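Long-range contacts in 'Carboxyl esterase 2 (Tuber melanosporum Mel28, PDB 5MIF), which probably hydrolyses carboxylic esters, as an archaeal-like carboxylesterase of the alpha/beta hydrolase fold from a mycorrhizal truffle: residues Asp36-Tyr42 with Ile322-Ala328; Glu194-Ser198 with Val262-Gly266; Tyr218-Asp222 with Asp287-Gly293. All blocks are in the same frame, centred on the assembly; numbering follows the deposited sequence.

Contact 1: Asp36-Tyr42 with Ile322-Ala328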
ATOM      1  N   ASP A  36      15.650  -3.674   0.976  1.00 51.26           N
ATOM      2  CA  ASP A  36      15.443  -4.982   1.599  1.00 52.16           C
ATOM      3  C   ASP A  36      16.401  -5.994   0.950  1.00 55.92           C
ATOM      4  O   ASP A  36      16.800  -5.807  -0.198  1.00 52.12           O
ATOM      5  CB  ASP A  36      13.983  -5.439   1.463  1.00 44.95           C
ATOM      6  CG  ASP A  36      13.645  -5.941   0.066  1.00 53.12           C
ATOM      7  OD1 ASP A  36      13.151  -5.147  -0.771  1.00 48.11           O
ATOM      8  OD2 ASP A  36      13.865  -7.150  -0.189  1.00 54.04           O
ATOM      9  N   PRO A  37      16.768  -7.069   1.676  1.00 58.13           N
ATOM     10  CA  PRO A  37      17.752  -8.059   1.199  1.00 52.07           C
ATOM     11  C   PRO A  37      17.488  -8.653  -0.188  1.00 55.44           C
ATOM     12  O   PRO A  37      18.443  -8.827  -0.947  1.00 57.94           O
ATOM     13  CB  PRO A  37      17.679  -9.151   2.269  1.00 54.44           C
ATOM     14  CG  PRO A  37      17.349  -8.408   3.514  1.00 52.07           C
ATOM     15  CD  PRO A  37      16.389  -7.319   3.081  1.00 53.80           C
ATOM     16  N   ILE A  38      16.243  -8.985  -0.511  1.00 51.31           N
ATOM     17  CA  ILE A  38      15.947  -9.581  -1.809  1.00 52.41           C
ATOM     18  C   ILE A  38      16.215  -8.604  -2.947  1.00 53.97           C
ATOM     19  O   ILE A  38      16.777  -8.976  -3.982  1.00 52.35           O
ATOM     20  CB  ILE A  38      14.489 -10.061  -1.906  1.00 51.34           C
ATOM     21  CG1 ILE A  38      14.238 -11.215  -0.943  1.00 49.46           C
ATOM     22  CG2 ILE A  38      14.172 -10.526  -3.314  1.00 48.43           C
ATOM     23  CD1 ILE A  38      12.838 -11.777  -1.040  1.00 50.79           C
ATOM     24  N   THR A  39      15.783  -7.363  -2.751  1.00 52.73           N
ATOM     25  CA  THR A  39      15.973  -6.305  -3.732  1.00 52.47           C
ATOM     26  C   THR A  39      17.449  -5.927  -3.851  1.00 54.90           C
ATOM     27  O   THR A  39      17.956  -5.674  -4.946  1.00 58.15           O
ATOM     28  CB  THR A  39      15.135  -5.070  -3.376  1.00 49.00           C
ATOM     29  OG1 THR A  39      13.744  -5.430  -3.400  1.00 52.67           O
ATOM     30  CG2 THR A  39      15.373  -3.947  -4.386  1.00 47.62           C
ATOM     31  N   GLN A  40      18.125  -5.880  -2.710  1.00 53.12           N
ATOM     32  CA  GLN A  40      19.553  -5.614  -2.653  1.00 55.90           C
ATOM     33  C   GLN A  40      20.337  -6.693  -3.399  1.00 55.04           C
ATOM     34  O   GLN A  40      21.257  -6.389  -4.141  1.00 58.02           O
ATOM     35  CB  GLN A  40      20.012  -5.532  -1.200  1.00 55.15           C
ATOM     36  CG  GLN A  40      21.450  -5.121  -1.024  1.00 58.43           C
ATOM     37  CD  GLN A  40      21.696  -3.732  -1.556  1.00 55.98           C
ATOM     38  OE1 GLN A  40      21.154  -2.755  -1.045  1.00 57.62           O
ATOM     39  NE2 GLN A  40      22.521  -3.636  -2.585  1.00 59.13           N
ATOM     40  N   ALA A  41      19.959  -7.952  -3.200  1.00 56.08           N
ATOM     41  CA  ALA A  41      20.592  -9.076  -3.890  1.00 55.73           C
ATOM     42  C   ALA A  41      20.424  -8.964  -5.395  1.00 57.97           C
ATOM     43  O   ALA A  41      21.354  -9.224  -6.157  1.00 59.40           O
ATOM     44  CB  ALA A  41      20.017 -10.391  -3.399  1.00 50.97           C
ATOM     45  N   TYR A  42      19.230  -8.580  -5.827  1.00 56.71           N
ATOM     46  CA  TYR A  42      18.980  -8.377  -7.250  1.00 57.48           C
ATOM     47  C   TYR A  42      19.822  -7.230  -7.817  1.00 55.30           C
ATOM     48  O   TYR A  42      20.382  -7.340  -8.904  1.00 57.31           O
ATOM     49  CB  TYR A  42      17.500  -8.112  -7.496  1.00 54.79           C
ATOM     50  CG  TYR A  42      17.193  -7.769  -8.928  1.00 54.11           C
ATOM     51  CD1 TYR A  42      16.926  -8.769  -9.856  1.00 54.42           C
ATOM     52  CD2 TYR A  42      17.182  -6.450  -9.361  1.00 53.53           C
ATOM     53  CE1 TYR A  42      16.648  -8.463 -11.172  1.00 51.15           C
ATOM     54  CE2 TYR A  42      16.900  -6.133 -10.676  1.00 50.68           C
ATOM     55  CZ  TYR A  42      16.634  -7.143 -11.576  1.00 52.36           C
ATOM     56  OH  TYR A  42      16.354  -6.836 -12.894  1.00 51.75           O
ATOM     57  N   ILE A 322       9.330  -7.387 -12.609  1.00 49.43           N
ATOM     58  CA  ILE A 322      10.526  -8.216 -12.500  1.00 50.47           C
ATOM     59  C   ILE A 322      10.286  -9.301 -11.448  1.00 54.71           C
ATOM     60  O   ILE A 322      10.123  -9.000 -10.261  1.00 49.76           O
ATOM     61  CB  ILE A 322      11.746  -7.369 -12.132  1.00 50.58           C
ATOM     62  CG1 ILE A 322      11.963  -6.284 -13.193  1.00 47.18           C
ATOM     63  CG2 ILE A 322      12.975  -8.254 -11.929  1.00 49.77           C
ATOM     64  CD1 ILE A 322      12.969  -5.219 -12.783  1.00 44.30           C
ATOM     65  N   ASP A 323      10.246 -10.551 -11.895  1.00 51.96           N
ATOM     66  CA  ASP A 323       9.861 -11.694 -11.055  1.00 57.51           C
ATOM     67  C   ASP A 323      10.551 -11.738  -9.689  1.00 54.51           C
ATOM     68  O   ASP A 323       9.899 -11.902  -8.655  1.00 56.44           O
ATOM     69  CB  ASP A 323      10.127 -12.995 -11.813  1.00 59.50           C
ATOM     70  CG  ASP A 323       9.160 -13.203 -12.968  1.00 64.40           C
ATOM     71  OD1 ASP A 323       8.213 -12.391 -13.121  1.00 60.47           O
ATOM     72  OD2 ASP A 323       9.348 -14.182 -13.725  1.00 68.98           O
ATOM     73  N   VAL A 324      11.871 -11.607  -9.696  1.00 51.17           N
ATOM     74  CA  VAL A 324      12.662 -11.649  -8.472  1.00 50.66           C
ATOM     75  C   VAL A 324      12.250 -10.535  -7.491  1.00 52.93           C
ATOM     76  O   VAL A 324      12.071 -10.783  -6.295  1.00 53.89           O
ATOM     77  CB  VAL A 324      14.172 -11.533  -8.797  1.00 55.50           C
ATOM     78  CG1 VAL A 324      14.968 -11.117  -7.580  1.00 55.94           C
ATOM     79  CG2 VAL A 324      14.701 -12.854  -9.369  1.00 62.09           C
ATOM     80  N   LEU A 325      12.106  -9.311  -7.997  1.00 47.99           N
ATOM     81  CA  LEU A 325      11.719  -8.170  -7.162  1.00 50.90           C
ATOM     82  C   LEU A 325      10.294  -8.315  -6.618  1.00 48.69           C
ATOM     83  O   LEU A 325       9.989  -7.888  -5.503  1.00 48.10           O
ATOM     84  CB  LEU A 325      11.840  -6.859  -7.958  1.00 43.55           C
ATOM     85  CG  LEU A 325      13.256  -6.415  -8.345  1.00 50.19           C
ATOM     86  CD1 LEU A 325      13.263  -5.072  -9.072  1.00 47.24           C
ATOM     87  CD2 LEU A 325      14.163  -6.367  -7.121  1.00 47.86           C
ATOM     88  N   SER A 326       9.438  -8.954  -7.404  1.00 49.61           N
ATOM     89  CA  SER A 326       8.017  -8.996  -7.114  1.00 45.40           C
ATOM     90  C   SER A 326       7.681  -9.897  -5.932  1.00 50.05           C
ATOM     91  O   SER A 326       6.562  -9.844  -5.414  1.00 47.15           O
ATOM     92  CB  SER A 326       7.244  -9.432  -8.367  1.00 46.61           C
ATOM     93  OG  SER A 326       7.313 -10.835  -8.578  1.00 51.54           O
ATOM     94  N   GLU A 327       8.641 -10.707  -5.484  1.00 48.56           N
ATOM     95  CA  GLU A 327       8.384 -11.622  -4.369  1.00 49.30           C
ATOM     96  C   GLU A 327       8.827 -11.061  -3.017  1.00 49.87           C
ATOM     97  O   GLU A 327       8.564 -11.671  -1.979  1.00 47.56           O
ATOM     98  CB  GLU A 327       9.055 -12.977  -4.616  1.00 52.25           C
ATOM     99  CG  GLU A 327       8.448 -13.746  -5.793  1.00 57.94           C
ATOM    100  CD  GLU A 327       6.977 -14.129  -5.581  1.00 61.38           C
ATOM    101  OE1 GLU A 327       6.544 -14.306  -4.422  1.00 62.51           O
ATOM    102  OE2 GLU A 327       6.243 -14.239  -6.587  1.00 63.73           O
ATOM    103  N   ALA A 328       9.523  -9.925  -3.033  1.00 45.90           N
ATOM    104  CA  ALA A 328       9.856  -9.207  -1.810  1.00 45.51           C
ATOM    105  C   ALA A 328       8.553  -8.727  -1.153  1.00 43.97           C
ATOM    106  O   ALA A 328       7.560  -8.500  -1.848  1.00 43.80           O
ATOM    107  CB  ALA A 328      10.807  -8.028  -2.110  1.00 42.12           C
TER
HETATM  108  O   HOH W   1      11.350  -5.527  -4.471  1.00 42.61           O

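Contact 2: Glu194-Ser198 with Val262-Gly266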
ATOM      1  N   GLU A 194       2.868   6.147 -18.399  1.00 36.03           N
ATOM      2  CA  GLU A 194       2.731   7.284 -19.308  1.00 35.54           C
ATOM      3  C   GLU A 194       1.631   6.995 -20.318  1.00 34.61           C
ATOM      4  O   GLU A 194       0.775   7.846 -20.575  1.00 40.56           O
ATOM      5  CB  GLU A 194       4.058   7.591 -20.021  1.00 39.58           C
ATOM      6  CG  GLU A 194       4.034   8.831 -20.921  1.00 40.43           C
ATOM      7  CD  GLU A 194       3.716   8.510 -22.381  1.00 38.19           C
ATOM      8  OE1 GLU A 194       3.678   7.319 -22.722  1.00 37.67           O
ATOM      9  OE2 GLU A 194       3.522   9.447 -23.196  1.00 37.95           O
ATOM     10  N   LEU A 195       1.633   5.786 -20.875  1.00 31.97           N
ATOM     11  CA  LEU A 195       0.629   5.424 -21.870  1.00 34.99           C
ATOM     12  C   LEU A 195      -0.795   5.383 -21.285  1.00 35.66           C
ATOM     13  O   LEU A 195      -1.765   5.825 -21.925  1.00 34.00           O
ATOM     14  CB  LEU A 195       0.979   4.065 -22.501  1.00 35.10           C
ATOM     15  CG  LEU A 195       2.241   4.099 -23.387  1.00 38.21           C
ATOM     16  CD1 LEU A 195       2.702   2.694 -23.774  1.00 32.40           C
ATOM     17  CD2 LEU A 195       1.999   4.951 -24.620  1.00 32.09           C
ATOM     18  N   SER A 196      -0.925   4.830 -20.080  1.00 34.80           N
ATOM     19  CA  SER A 196      -2.235   4.710 -19.444  1.00 34.18           C
ATOM     20  C   SER A 196      -2.839   6.094 -19.229  1.00 32.43           C
ATOM     21  O   SER A 196      -3.970   6.368 -19.639  1.00 34.14           O
ATOM     22  CB  SER A 196      -2.129   3.948 -18.112  1.00 35.56           C
ATOM     23  OG  SER A 196      -3.418   3.672 -17.568  1.00 35.72           O
ATOM     24  N   SER A 197      -2.067   6.979 -18.614  1.00 34.53           N
ATOM     25  CA  SER A 197      -2.561   8.319 -18.325  1.00 36.77           C
ATOM     26  C   SER A 197      -2.730   9.123 -19.614  1.00 38.51           C
ATOM     27  O   SER A 197      -3.591  10.002 -19.684  1.00 36.14           O
ATOM     28  CB  SER A 197      -1.621   9.048 -17.365  1.00 33.11           C
ATOM     29  OG  SER A 197      -0.318   9.071 -17.907  1.00 40.83           O
ATOM     30  N   SER A 198      -1.922   8.816 -20.637  1.00 36.83           N
ATOM     31  CA  SER A 198      -2.084   9.463 -21.940  1.00 33.97           C
ATOM     32  C   SER A 198      -3.403   9.106 -22.598  1.00 33.16           C
ATOM     33  O   SER A 198      -4.103   9.985 -23.112  1.00 37.07           O
ATOM     34  CB  SER A 198      -0.930   9.101 -22.876  1.00 39.32           C
ATOM     35  OG  SER A 198      -1.063   9.768 -24.120  1.00 35.31           O
ATOM     36  N   VAL A 262      -0.205  15.196 -24.122  1.00 43.65           N
ATOM     37  CA  VAL A 262      -0.372  13.811 -24.553  1.00 38.68           C
ATOM     38  C   VAL A 262       0.890  12.997 -24.253  1.00 38.85           C
ATOM     39  O   VAL A 262       0.797  11.844 -23.841  1.00 42.78           O
ATOM     40  CB  VAL A 262      -0.716  13.715 -26.058  1.00 39.08           C
ATOM     41  CG1 VAL A 262      -0.763  12.250 -26.521  1.00 35.52           C
ATOM     42  CG2 VAL A 262      -2.039  14.409 -26.331  1.00 38.46           C
ATOM     43  N   ALA A 263       2.064  13.601 -24.416  1.00 39.81           N
ATOM     44  CA  ALA A 263       3.325  12.935 -24.066  1.00 37.45           C
ATOM     45  C   ALA A 263       3.541  12.880 -22.556  1.00 40.05           C
ATOM     46  O   ALA A 263       4.019  11.881 -22.007  1.00 40.83           O
ATOM     47  CB  ALA A 263       4.506  13.647 -24.726  1.00 38.32           C
ATOM     48  N   SER A 264       3.211  13.983 -21.901  1.00 38.33           N
ATOM     49  CA  SER A 264       3.478  14.158 -20.486  1.00 41.48           C
ATOM     50  C   SER A 264       2.206  14.583 -19.769  1.00 43.80           C
ATOM     51  O   SER A 264       1.977  15.771 -19.573  1.00 45.80           O
ATOM     52  CB  SER A 264       4.584  15.197 -20.292  1.00 41.46           C
ATOM     53  OG  SER A 264       5.792  14.771 -20.904  1.00 41.93           O
ATOM     54  N   PRO A 265       1.361  13.611 -19.389  1.00 42.60           N
ATOM     55  CA  PRO A 265       0.051  13.953 -18.815  1.00 43.71           C
ATOM     56  C   PRO A 265       0.152  14.707 -17.500  1.00 42.78           C
ATOM     57  O   PRO A 265      -0.833  15.317 -17.078  1.00 45.00           O
ATOM     58  CB  PRO A 265      -0.616  12.590 -18.635  1.00 41.51           C
ATOM     59  CG  PRO A 265       0.010  11.749 -19.708  1.00 40.80           C
ATOM     60  CD  PRO A 265       1.457  12.179 -19.711  1.00 40.87           C
ATOM     61  N   GLY A 266       1.322  14.657 -16.866  1.00 43.44           N
ATOM     62  CA  GLY A 266       1.602  15.481 -15.705  1.00 44.29           C
ATOM     63  C   GLY A 266       1.514  16.975 -15.988  1.00 49.17           C
ATOM     64  O   GLY A 266       1.404  17.782 -15.063  1.00 46.08           O
TER

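Contact 3: Tyr218-Asp222 with Asp287-Gly293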
ATOM      1  N   TYR A 218       4.667   3.264 -10.653  1.00 37.09           N
ATOM      2  CA  TYR A 218       5.844   4.126 -10.892  1.00 37.28           C
ATOM      3  C   TYR A 218       5.816   4.746 -12.286  1.00 40.95           C
ATOM      4  O   TYR A 218       6.717   4.517 -13.099  1.00 42.81           O
ATOM      5  CB  TYR A 218       7.187   3.391 -10.659  1.00 36.91           C
ATOM      6  CG  TYR A 218       7.214   1.909 -10.976  1.00 43.31           C
ATOM      7  CD1 TYR A 218       7.243   1.449 -12.296  1.00 37.82           C
ATOM      8  CD2 TYR A 218       7.240   0.967  -9.949  1.00 42.07           C
ATOM      9  CE1 TYR A 218       7.269   0.098 -12.574  1.00 35.24           C
ATOM     10  CE2 TYR A 218       7.283  -0.393 -10.223  1.00 40.82           C
ATOM     11  CZ  TYR A 218       7.289  -0.815 -11.530  1.00 39.69           C
ATOM     12  OH  TYR A 218       7.313  -2.159 -11.780  1.00 40.15           O
ATOM     13  N   PRO A 219       4.756   5.506 -12.579  1.00 40.38           N
ATOM     14  CA  PRO A 219       4.547   5.985 -13.943  1.00 41.27           C
ATOM     15  C   PRO A 219       5.513   7.088 -14.310  1.00 42.74           C
ATOM     16  O   PRO A 219       5.961   7.830 -13.429  1.00 40.09           O
ATOM     17  CB  PRO A 219       3.120   6.523 -13.907  1.00 38.48           C
ATOM     18  CG  PRO A 219       2.978   7.031 -12.516  1.00 38.83           C
ATOM     19  CD  PRO A 219       3.771   6.082 -11.645  1.00 38.22           C
ATOM     20  N   ALA A 220       5.851   7.167 -15.596  1.00 41.45           N
ATOM     21  CA  ALA A 220       6.456   8.371 -16.158  1.00 42.18           C
ATOM     22  C   ALA A 220       5.309   9.315 -16.473  1.00 41.21           C
ATOM     23  O   ALA A 220       4.362   8.933 -17.156  1.00 42.70           O
ATOM     24  CB  ALA A 220       7.280   8.047 -17.414  1.00 38.50           C
ATOM     25  N   THR A 221       5.368  10.531 -15.957  1.00 44.16           N
ATOM     26  CA  THR A 221       4.284  11.474 -16.174  1.00 44.37           C
ATOM     27  C   THR A 221       4.786  12.753 -16.818  1.00 41.63           C
ATOM     28  O   THR A 221       4.009  13.517 -17.393  1.00 43.66           O
ATOM     29  CB  THR A 221       3.586  11.826 -14.851  1.00 42.59           C
ATOM     30  OG1 THR A 221       4.558  12.365 -13.949  1.00 47.26           O
ATOM     31  CG2 THR A 221       2.980  10.595 -14.221  1.00 45.77           C
ATOM     32  N   ASP A 222       6.093  12.972 -16.733  1.00 45.02           N
ATOM     33  CA  ASP A 222       6.700  14.197 -17.252  1.00 47.23           C
ATOM     34  C   ASP A 222       8.020  13.861 -17.935  1.00 46.64           C
ATOM     35  O   ASP A 222       9.000  13.521 -17.274  1.00 50.22           O
ATOM     36  CB  ASP A 222       6.914  15.209 -16.120  1.00 47.50           C
ATOM     37  CG  ASP A 222       7.249  16.608 -16.628  1.00 56.51           C
ATOM     38  OD1 ASP A 222       7.678  16.749 -17.794  1.00 53.47           O
ATOM     39  OD2 ASP A 222       7.066  17.576 -15.861  1.00 59.42           O
ATOM     40  N   ASP A 287      14.155   5.289  -6.532  1.00 45.99           N
ATOM     41  CA  ASP A 287      13.725   5.411  -7.916  1.00 42.62           C
ATOM     42  C   ASP A 287      13.801   6.864  -8.354  1.00 45.58           C
ATOM     43  O   ASP A 287      13.136   7.719  -7.773  1.00 47.00           O
ATOM     44  CB  ASP A 287      12.292   4.897  -8.076  1.00 42.78           C
ATOM     45  CG  ASP A 287      11.817   4.865  -9.529  1.00 44.84           C
ATOM     46  OD1 ASP A 287      12.463   5.460 -10.414  1.00 50.21           O
ATOM     47  OD2 ASP A 287      10.749   4.271  -9.794  1.00 43.01           O
ATOM     48  N   PRO A 288      14.598   7.146  -9.400  1.00 50.01           N
ATOM     49  CA  PRO A 288      14.682   8.496  -9.961  1.00 50.51           C
ATOM     50  C   PRO A 288      13.321   9.051 -10.365  1.00 46.30           C
ATOM     51  O   PRO A 288      13.097  10.255 -10.270  1.00 48.70           O
ATOM     52  CB  PRO A 288      15.542   8.312 -11.219  1.00 48.98           C
ATOM     53  CG  PRO A 288      16.159   7.016 -11.104  1.00 50.38           C
ATOM     54  CD  PRO A 288      15.368   6.168 -10.185  1.00 45.45           C
ATOM     55  N   ILE A 289      12.424   8.177 -10.806  1.00 42.72           N
ATOM     56  CA  ILE A 289      11.158   8.631 -11.374  1.00 47.71           C
ATOM     57  C   ILE A 289      10.061   8.740 -10.287  1.00 46.20           C
ATOM     58  O   ILE A 289       8.919   9.102 -10.576  1.00 44.44           O
ATOM     59  CB  ILE A 289      10.706   7.691 -12.532  1.00 45.88           C
ATOM     60  CG1 ILE A 289       9.977   8.468 -13.616  1.00 54.58           C
ATOM     61  CG2 ILE A 289       9.865   6.540 -12.048  1.00 48.57           C
ATOM     62  CD1 ILE A 289      10.901   9.347 -14.400  1.00 61.04           C
ATOM     63  N   ARG A 290      10.419   8.446  -9.037  1.00 44.71           N
ATOM     64  CA  ARG A 290       9.448   8.451  -7.935  1.00 43.05           C
ATOM     65  C   ARG A 290       8.675   9.774  -7.807  1.00 43.94           C
ATOM     66  O   ARG A 290       7.459   9.766  -7.632  1.00 45.35           O
ATOM     67  CB  ARG A 290      10.147   8.138  -6.607  1.00 43.94           C
ATOM     68  CG  ARG A 290       9.200   8.010  -5.415  1.00 42.16           C
ATOM     69  CD  ARG A 290       9.977   7.950  -4.109  1.00 41.69           C
ATOM     70  NE  ARG A 290      10.377   9.293  -3.694  1.00 40.83           N
ATOM     71  CZ  ARG A 290      11.392   9.566  -2.876  1.00 45.25           C
ATOM     72  NH1 ARG A 290      12.126   8.585  -2.370  1.00 47.24           N
ATOM     73  NH2 ARG A 290      11.664  10.825  -2.554  1.00 46.77           N
ATOM     74  N   GLN A 291       9.374  10.904  -7.896  1.00 43.35           N
ATOM     75  CA  GLN A 291       8.738  12.215  -7.711  1.00 48.22           C
ATOM     76  C   GLN A 291       7.587  12.484  -8.694  1.00 49.44           C
ATOM     77  O   GLN A 291       6.599  13.152  -8.354  1.00 46.81           O
ATOM     78  CB  GLN A 291       9.783  13.332  -7.825  1.00 51.57           C
ATOM     79  CG  GLN A 291       9.261  14.719  -7.463  1.00 53.83           C
ATOM     80  CD  GLN A 291       9.067  14.903  -5.968  1.00 60.79           C
ATOM     81  OE1 GLN A 291       9.890  14.458  -5.167  1.00 61.65           O
ATOM     82  NE2 GLN A 291       7.964  15.544  -5.583  1.00 60.32           N
ATOM     83  N   GLN A 292       7.723  11.979  -9.916  1.00 46.62           N
ATOM     84  CA  GLN A 292       6.719  12.215 -10.951  1.00 48.08           C
ATOM     85  C   GLN A 292       5.356  11.639 -10.583  1.00 42.48           C
ATOM     86  O   GLN A 292       4.330  12.317 -10.713  1.00 44.79           O
ATOM     87  CB  GLN A 292       7.186  11.634 -12.290  1.00 45.51           C
ATOM     88  CG  GLN A 292       8.298  12.441 -12.913  1.00 51.60           C
ATOM     89  CD  GLN A 292       8.668  11.964 -14.297  1.00 53.43           C
ATOM     90  OE1 GLN A 292       7.889  11.275 -14.969  1.00 47.26           O
ATOM     91  NE2 GLN A 292       9.887  12.291 -14.720  1.00 57.29           N
ATOM     92  N   GLY A 293       5.347  10.386 -10.139  1.00 42.50           N
ATOM     93  CA  GLY A 293       4.110   9.742  -9.729  1.00 40.63           C
ATOM     94  C   GLY A 293       3.445  10.449  -8.562  1.00 43.17           C
ATOM     95  O   GLY A 293       2.240  10.712  -8.600  1.00 42.31           O
TER
HETATM   96  O   HOH W   2       6.514   7.519 -10.633  1.00 43.23           O

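Contact 1: Asp36-Tyr42 with Ile322-Ala328
Tyr42 lies across Leu325 and Val324 where the N-terminal helix 37-47 of this alpha/beta hydrolase packs against the short, weakly bonded turn 323-326 leading into the C-terminal helix. The two elements are far apart in sequence, and their joining is a worked example of how apolar packing, with no direct hydrogen bond between the segments, can close a chain on itself. The tight part centres on the Tyr42 ring. With CG anti to the backbone N (chi1 175°), the side chain reaches out from its helix and crosses Leu325 at about a right angle. Leu325 CG sits over one face, 4.3 Å from the ring centroid and 18° off its normal, a CH-pi contact displaced toward the rim. Val324 CG1 meets Tyr42 CD1 obliquely at 3.8 Å, while Ile322 CG2 packs against Tyr42 CE1 and CZ. Nearly a turn earlier in the helix, Thr39 CG2 touches Leu325 CD2 at 3.8 Å, and both residues also pack on Ile316 of strand 315-316.

The other side is looser. Ile38 CG2 comes to 3.7 Å from Val324 O, but its distance to Val324 CG1 is 4.4 Å, and the valine is exposed to solvent. Ile38 CD1 only skirts Ala328 CA, at 4.0 Å. Here the second subunit closes in: its Arg306 packs on Ile38 and donates a hydrogen bond from NH2 to Glu327 O.

At the helix start Asp36 is the N-cap, accepting from Thr39 N and, weakly, from Ile38 N, both through OD2; Ala328 CB rests against the same carboxylate. The other carboxylate oxygen, Asp36 OD1, accepts from Thr39 OG1 on the syn side but tilted from the carboxylate plane, which fixes the threonine hydroxyl. That hydroxyl in turn accepts from a water, 2.6 Å from Thr39 OG1, which also donates to Leu325 O.

Contact 2: Glu194-Ser198 with Val262-Gly266
Helix 191-206, which in this fold follows the probable nucleophile elbow, meets the loop 262-266 through one face of its first two turns. Ser198 donates from OG to Val262 O at 2.8 Å, with a C=O...O angle of 135° and the donor tilted 20° from the carbonyl plane. Its OG lies anti to the backbone N (chi1 -178°), a torsion that carries the hydroxyl out to the loop, where it also brushes Val262 CG1. One turn earlier, the Glu194 chain is bent at chi2 and brings OE2 to 2.8 Å from Ala263 O. The acid group is also gripped from outside the segments, OE1 by Trp120 NE1 and OE2 by Asn160 ND2, and the asparagine is bonded to Ser198 OG as well.

Pro265 supplies the apolar half. Its CG presses on Ser197 OG at 3.2 Å and approaches Ser198 N at 3.6 Å, so the proline ring lies against the helix at Ser197 and Ser198; Ser197 OG itself is bonded to Gly193 O. A loop tied by the Val262 carbonyl in this way braces the helix that, in alpha/beta hydrolases, follows the nucleophile elbow, here probably centred on Ser190.

Contact 3: Tyr218-Asp222 with Asp287-Gly293
Gln292 sets its CG anti to the carbonyl carbon (chi1 -73°) and runs extended beyond it, which delivers OE1 to the backbone of Thr221 and Asp222. Two N-H groups share that one oxygen. Thr221 N donates at 2.8 Å to Gln292 OE1, close to the carbonyl plane, whereas Asp222 N, 3.0 Å from the same OE1, comes from well above that plane, 68° out of it. Both bonds are nearly straight at the hydrogen, and together they hold the amide oxygen in place. Thr221 slides past the glutamine in the opposite direction, its OG1 lying 3.2 Å from Gln292 CB.

In the alpha/beta hydrolase fold the residues after strand 213-217 and the loop carrying the acid converge beside the active site, and here Asp287 belongs to a probable Ser-His-Asp triad with Ser190 and His317. The acid's OD2 is hydrogen-bonded to His317 ND1, and its OD1 caps the following turn by accepting from Ile289 N at 2.7 Å, above the carboxylate plane. Tyr218 CB stands 3.8 Å from Asp287 OD2, while the phenol reaches away to Ala320 N and the ring meets His317 with the planes at about 45°.

Between these two ends, Ile289 CG2 packs against Tyr218 O, and Pro219 CG rests on Gly293 CA at 4.0 Å. A water bridges the neighbouring backbones, donating to Pro219 O and Ile289 O and accepting weakly from Gly293 N.

In the fold
Contacts 2 and 3 are neighbours, their centres 12 Å apart, and they touch: Gly266 N lies 3.0 Å from Thr221 O, a probable hydrogen bond, and Glu194 CB packs on Ala220 O. Their segments alternate along the chain, so the helix after strand 184-189, the loop after strand 213-217, the loop 262-266 and the start of helix 290-302 interlock beside the mixed sheet, around the probable triad. Contact 1 encloses both in sequence, joining the N-terminal helix to the lead-in of the C-terminal one. Its centre is about 20 Å from that of contact 3 and about 28 Å from that of contact 2, across the chain's centre.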